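Local structure of putative peptidase (Chlamydophila abortus, 3CE2) at residues G196-S201 against H206-A211; S186-S191 against R240-N245. The protein probably acts as a zinc-dependent oligopeptidase of the M3B family that degrades small bioactive peptides. All coordinates share one frame; numbering follows the deposited sequence.

Contact 1: G196-S201 against H206-A211; sequences GQATDS and HPLSHA. With ZN (zinc ion), chain C.
The imidazole of H206 meets its partners at its edge. D200 OD2 lies near the ring plane, 3.2 Å from H206 CE1. The carboxylate is turned 65° from the ring, and the two side chains cross at about a right angle. The zinc ion sits at the next corner, 2.4 Å from H206 NE2, and leans toward CD2 rather than CE1. This zinc is separate from the H402, H406 and E430 site. D200 does not coordinate it. Its OD1 instead accepts a hydrogen bond from G203 N in the turn of the hairpin. With chi1 of -61°, the H206 ring stays beside its own backbone N and swings toward D200. Its ND1 makes a weak hydrogen bond to N204 O.

Behind the ring is a two-stranded antiparallel hairpin. A198 and H206 form a hydrogen-bonded pair. A198 N gives a bond of 2.8 Å to H206 O, and H206 N returns one of 2.9 Å to A198 O. The returning donor lies well above the carbonyl plane, 50° out of it. Q197 and P207, the non-hydrogen-bonded pair, put their side chains on the opposite face, where Q197 CG rests 3.9 Å from P207 CA. Past the strand, L208 N makes a weak bond to G196 O. L208 CD2 packs on A198 CB at 4.2 Å, and both residues also touch helix 222-237.

The weak bond from ND1 to a carbonyl suggests that the proton is on ND1. That would leave NE2 as the metal ligand on a neutral ring. The nearby carboxylate may favour the cation there electrostatically.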
loop_
_atom_site.group_PDB
_atom_site.type_symbol
_atom_site.label_atom_id
_atom_site.label_comp_id
_atom_site.label_asym_id
_atom_site.label_seq_id
_atom_site.Cartn_x
_atom_site.Cartn_y
_atom_site.Cartn_z
ATOM N N GLY A 196 9.116 -14.982 -24.415
ATOM C CA GLY A 196 8.724 -15.461 -25.733
ATOM C C GLY A 196 8.100 -14.340 -26.544
ATOM O O GLY A 196 8.423 -13.166 -26.340
ATOM N N GLN A 197 7.194 -14.706 -27.451
ATOM C CA GLN A 197 6.563 -13.742 -28.356
ATOM C C GLN A 197 5.054 -13.809 -28.407
ATOM O O GLN A 197 4.464 -14.876 -28.574
ATOM C CB GLN A 197 7.061 -13.957 -29.776
ATOM C CG GLN A 197 8.093 -12.954 -30.226
ATOM C CD GLN A 197 9.040 -13.559 -31.242
ATOM O OE1 GLN A 197 9.564 -12.864 -32.117
ATOM N NE2 GLN A 197 9.258 -14.874 -31.137
ATOM N N ALA A 198 4.432 -12.649 -28.302
ATOM C CA ALA A 198 3.022 -12.536 -28.599
ATOM C C ALA A 198 2.805 -12.351 -30.109
ATOM O O ALA A 198 3.757 -12.080 -30.846
ATOM C CB ALA A 198 2.426 -11.387 -27.834
ATOM N N THR A 199 1.551 -12.496 -30.553
ATOM C CA THR A 199 1.150 -12.257 -31.940
ATOM C C THR A 199 -0.192 -11.526 -32.017
ATOM O O THR A 199 -1.119 -11.845 -31.272
ATOM C CB THR A 199 0.996 -13.579 -32.677
ATOM O OG1 THR A 199 2.043 -14.462 -32.264
ATOM C CG2 THR A 199 1.071 -13.360 -34.169
ATOM N N ASP A 200 -0.314 -10.566 -32.929
ATOM C CA ASP A 200 -1.604 -9.922 -33.137
ATOM C C ASP A 200 -2.425 -10.614 -34.222
ATOM O O ASP A 200 -2.025 -11.671 -34.739
ATOM C CB ASP A 200 -1.481 -8.402 -33.348
ATOM C CG ASP A 200 -0.722 -8.020 -34.622
ATOM O OD1 ASP A 200 -0.483 -8.892 -35.507
ATOM O OD2 ASP A 200 -0.370 -6.815 -34.719
ATOM N N SER A 201 -3.590 -10.052 -34.534
ATOM C CA SER A 201 -4.472 -10.666 -35.523
ATOM C C SER A 201 -3.825 -10.688 -36.884
ATOM O O SER A 201 -3.936 -11.677 -37.604
ATOM C CB SER A 201 -5.796 -9.931 -35.618
ATOM O OG SER A 201 -6.593 -10.254 -34.505
ATOM N N HIS A 206 4.997 -9.548 -31.337
ATOM C CA HIS A 206 5.380 -8.523 -30.392
ATOM C C HIS A 206 6.143 -9.266 -29.304
ATOM O O HIS A 206 5.580 -10.134 -28.642
ATOM C CB HIS A 206 4.129 -7.858 -29.805
ATOM C CG HIS A 206 3.264 -7.172 -30.820
ATOM N ND1 HIS A 206 2.920 -7.750 -32.024
ATOM C CD2 HIS A 206 2.655 -5.962 -30.799
ATOM C CE1 HIS A 206 2.153 -6.917 -32.708
ATOM N NE2 HIS A 206 1.972 -5.826 -31.986
ATOM N N PRO A 207 7.445 -8.981 -29.149
ATOM C CA PRO A 207 8.204 -9.685 -28.111
ATOM C C PRO A 207 7.842 -9.174 -26.719
ATOM O O PRO A 207 7.306 -8.072 -26.582
ATOM C CB PRO A 207 9.666 -9.388 -28.475
ATOM C CG PRO A 207 9.603 -8.834 -29.909
ATOM C CD PRO A 207 8.307 -8.079 -29.922
ATOM N N LEU A 208 8.123 -9.986 -25.702
ATOM C CA LEU A 208 7.496 -9.818 -24.390
ATOM C C LEU A 208 8.433 -9.391 -23.293
ATOM O O LEU A 208 9.648 -9.629 -23.346
ATOM C CB LEU A 208 6.806 -11.116 -23.956
ATOM C CG LEU A 208 5.533 -11.461 -24.727
ATOM C CD1 LEU A 208 5.229 -12.931 -24.645
ATOM C CD2 LEU A 208 4.404 -10.620 -24.187
ATOM N N SER A 209 7.830 -8.778 -22.287
ATOM C CA SER A 209 8.523 -8.340 -21.113
ATOM C C SER A 209 7.447 -8.191 -20.051
ATOM O O SER A 209 6.268 -8.186 -20.368
ATOM C CB SER A 209 9.183 -6.990 -21.376
ATOM O OG SER A 209 8.325 -5.940 -20.964
ATOM N N HIS A 210 7.822 -8.056 -18.794
ATOM C CA HIS A 210 6.796 -7.839 -17.797
ATOM C C HIS A 210 5.937 -6.626 -18.129
ATOM O O HIS A 210 4.704 -6.710 -18.101
ATOM C CB HIS A 210 7.381 -7.787 -16.381
ATOM C CG HIS A 210 7.753 -9.141 -15.861
ATOM N ND1 HIS A 210 8.914 -9.386 -15.164
ATOM C CD2 HIS A 210 7.126 -10.338 -15.984
ATOM C CE1 HIS A 210 8.978 -10.670 -14.856
ATOM N NE2 HIS A 210 7.908 -11.270 -15.348
ATOM N N ALA A 211 6.577 -5.520 -18.495
ATOM C CA ALA A 211 5.829 -4.298 -18.792
ATOM C C ALA A 211 4.993 -4.422 -20.069
ATOM O O ALA A 211 3.873 -3.918 -20.120
ATOM C CB ALA A 211 6.738 -3.091 -18.841
HETATM ZN ZN ZN C . 0.771 -3.776 -31.478
#

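Contact 2: S186-S191 against R240-N245; sequences SSLSDS and RHTFAN. With ZN (zinc ion), chain F.
Two helices of the mainly helical fold, 180-192 and 240-260, meet here through L188 on one side and T242 and F243 on the other. L188 CD1 touches T242 CG2 at 3.7 Å, methyl against methyl, with the side chains crossing at about a right angle. At T242 chi1 of -69° sets OG1 beside the backbone N and turns CG2 to L188. The F243 ring comes in end first. Its CZ is 4.2 Å from L188 CB, which approaches obliquely, and S189 N lies at the ring edge. I193 adds to this apolar patch by touching both L188 and F243.

The segment axes pass at 11.6 Å, with 134° between their directions. The pair is steeply inclined, about midway between perpendicular and antiparallel, with a small apolar interface. Y236 borders it: its OH is hydrogen-bonded to S189 OG, and its ring meets that of F243.

H241, next to T242, carries a zinc ion in its ring plane. The ion is 2.6 Å from H241 NE2, and three waters also bind it. R240 CG lies above one face of the H241 ring, 3.9 Å from its plane and offset toward the rim. H241 CE1 lies in turn on one face of the R240 guanidinium, also toward its rim, and water 1 is at the guanidinium edge, in plane. R240 NH1 is hydrogen-bonded to H237 O.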
loop_
_atom_site.group_PDB
_atom_site.type_symbol
_atom_site.label_atom_id
_atom_site.label_comp_id
_atom_site.label_asym_id
_atom_site.label_seq_id
_atom_site.Cartn_x
_atom_site.Cartn_y
_atom_site.Cartn_z
ATOM N N SER A 186 14.137 -13.710 -8.176
ATOM C CA SER A 186 14.155 -12.500 -9.009
ATOM C C SER A 186 15.036 -12.633 -10.208
ATOM O O SER A 186 14.662 -12.198 -11.298
ATOM C CB SER A 186 14.552 -11.252 -8.233
ATOM O OG SER A 186 13.673 -11.089 -7.145
ATOM N N SER A 187 16.215 -13.218 -10.026
ATOM C CA SER A 187 17.108 -13.339 -11.162
ATOM C C SER A 187 16.443 -14.205 -12.235
ATOM O O SER A 187 16.568 -13.913 -13.424
ATOM C CB SER A 187 18.494 -13.865 -10.769
ATOM O OG SER A 187 18.416 -14.685 -9.626
ATOM N N LEU A 188 15.709 -15.244 -11.829
ATOM C CA LEU A 188 15.019 -16.098 -12.820
ATOM C C LEU A 188 13.846 -15.386 -13.465
ATOM O O LEU A 188 13.709 -15.346 -14.695
ATOM C CB LEU A 188 14.494 -17.371 -12.194
ATOM C CG LEU A 188 15.559 -18.384 -11.845
ATOM C CD1 LEU A 188 14.944 -19.372 -10.883
ATOM C CD2 LEU A 188 16.065 -19.076 -13.061
ATOM N N SER A 189 13.004 -14.826 -12.613
ATOM C CA SER A 189 11.761 -14.264 -13.061
ATOM C C SER A 189 11.983 -13.009 -13.881
ATOM O O SER A 189 11.412 -12.858 -14.945
ATOM C CB SER A 189 10.885 -13.930 -11.877
ATOM O OG SER A 189 9.627 -13.581 -12.376
ATOM N N ASP A 190 12.830 -12.117 -13.389
ATOM C CA ASP A 190 13.012 -10.825 -14.019
ATOM C C ASP A 190 14.094 -10.785 -15.085
ATOM O O ASP A 190 14.023 -9.943 -15.975
ATOM C CB ASP A 190 13.274 -9.764 -12.958
ATOM C CG ASP A 190 12.132 -9.669 -11.957
ATOM O OD1 ASP A 190 10.995 -10.084 -12.303
ATOM O OD2 ASP A 190 12.368 -9.215 -10.819
ATOM N N SER A 191 15.075 -11.686 -15.025
ATOM C CA SER A 191 16.256 -11.551 -15.894
ATOM C C SER A 191 16.580 -12.718 -16.791
ATOM O O SER A 191 16.804 -12.521 -17.973
ATOM C CB SER A 191 17.524 -11.204 -15.097
ATOM O OG SER A 191 17.365 -9.992 -14.379
ATOM N N ARG A 240 8.831 -24.723 -13.466
ATOM C CA ARG A 240 7.883 -24.994 -12.399
ATOM C C ARG A 240 8.473 -25.718 -11.178
ATOM O O ARG A 240 8.126 -25.384 -10.052
ATOM C CB ARG A 240 6.642 -25.703 -12.949
ATOM C CG ARG A 240 6.885 -27.103 -13.495
ATOM C CD ARG A 240 5.635 -27.657 -14.208
ATOM N NE ARG A 240 5.862 -28.990 -14.779
ATOM C CZ ARG A 240 6.513 -29.218 -15.921
ATOM N NH1 ARG A 240 7.007 -28.206 -16.629
ATOM N NH2 ARG A 240 6.678 -30.463 -16.349
ATOM N N HIS A 241 9.388 -26.662 -11.365
ATOM C CA HIS A 241 9.967 -27.358 -10.206
ATOM C C HIS A 241 10.845 -26.441 -9.381
ATOM O O HIS A 241 10.853 -26.509 -8.139
ATOM C CB HIS A 241 10.737 -28.590 -10.647
ATOM C CG HIS A 241 9.916 -29.507 -11.485
ATOM N ND1 HIS A 241 9.977 -29.506 -12.868
ATOM C CD2 HIS A 241 8.950 -30.394 -11.143
ATOM C CE1 HIS A 241 9.101 -30.378 -13.338
ATOM N NE2 HIS A 241 8.466 -30.931 -12.312
ATOM N N THR A 242 11.548 -25.549 -10.075
ATOM C CA THR A 242 12.468 -24.634 -9.431
ATOM C C THR A 242 11.710 -23.541 -8.677
ATOM O O THR A 242 12.014 -23.200 -7.534
ATOM C CB THR A 242 13.398 -24.039 -10.475
ATOM O OG1 THR A 242 14.263 -25.087 -10.947
ATOM C CG2 THR A 242 14.221 -22.850 -9.889
ATOM N N PHE A 243 10.684 -23.005 -9.300
ATOM C CA PHE A 243 9.869 -22.060 -8.590
ATOM C C PHE A 243 9.187 -22.699 -7.381
ATOM O O PHE A 243 9.082 -22.063 -6.340
ATOM C CB PHE A 243 8.865 -21.468 -9.534
ATOM C CG PHE A 243 9.437 -20.433 -10.430
ATOM C CD1 PHE A 243 9.981 -19.270 -9.897
ATOM C CD2 PHE A 243 9.395 -20.589 -11.821
ATOM C CE1 PHE A 243 10.488 -18.277 -10.742
ATOM C CE2 PHE A 243 9.879 -19.606 -12.667
ATOM C CZ PHE A 243 10.432 -18.446 -12.130
ATOM N N ALA A 244 8.745 -23.949 -7.501
ATOM C CA ALA A 244 8.195 -24.673 -6.337
ATOM C C ALA A 244 9.238 -24.806 -5.261
ATOM O O ALA A 244 8.961 -24.551 -4.093
ATOM C CB ALA A 244 7.692 -26.044 -6.710
ATOM N N ASN A 245 10.439 -25.220 -5.627
ATOM C CA ASN A 245 11.482 -25.317 -4.608
ATOM C C ASN A 245 11.676 -24.002 -3.895
ATOM O O ASN A 245 11.772 -23.948 -2.663
ATOM C CB ASN A 245 12.815 -25.723 -5.222
ATOM C CG ASN A 245 12.876 -27.180 -5.510
ATOM O OD1 ASN A 245 12.240 -27.966 -4.830
ATOM N ND2 ASN A 245 13.622 -27.557 -6.531
HETATM ZN ZN ZN F . 6.487 -32.567 -11.968
HETATM O O HOH W 1 5.480 -33.011 -14.040
HETATM O O HOH W 2 8.352 -33.136 -10.588
HETATM O O HOH W 3 5.219 -31.796 -10.194
#

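From the N terminus, the chain first enters contact 2 at 186-191, near the end of helix 180-192. A short loop leads on to strand 197-199. Contact 1 then closes a short hairpin turn between 196-201 and 206-211, and the second segment leads into helix 210-217. The chain returns through helix 222-237, and contact 2 closes a much longer loop at the start of helix 240-260. The hairpin of contact 1 lies wholly within that loop, so the two nest without crossing. Their centres are about 20 Å apart. The start of helix 210-217, which follows the hairpin, packs on helix 180-192: H210 CE1 is 3.3 Å from S189 O.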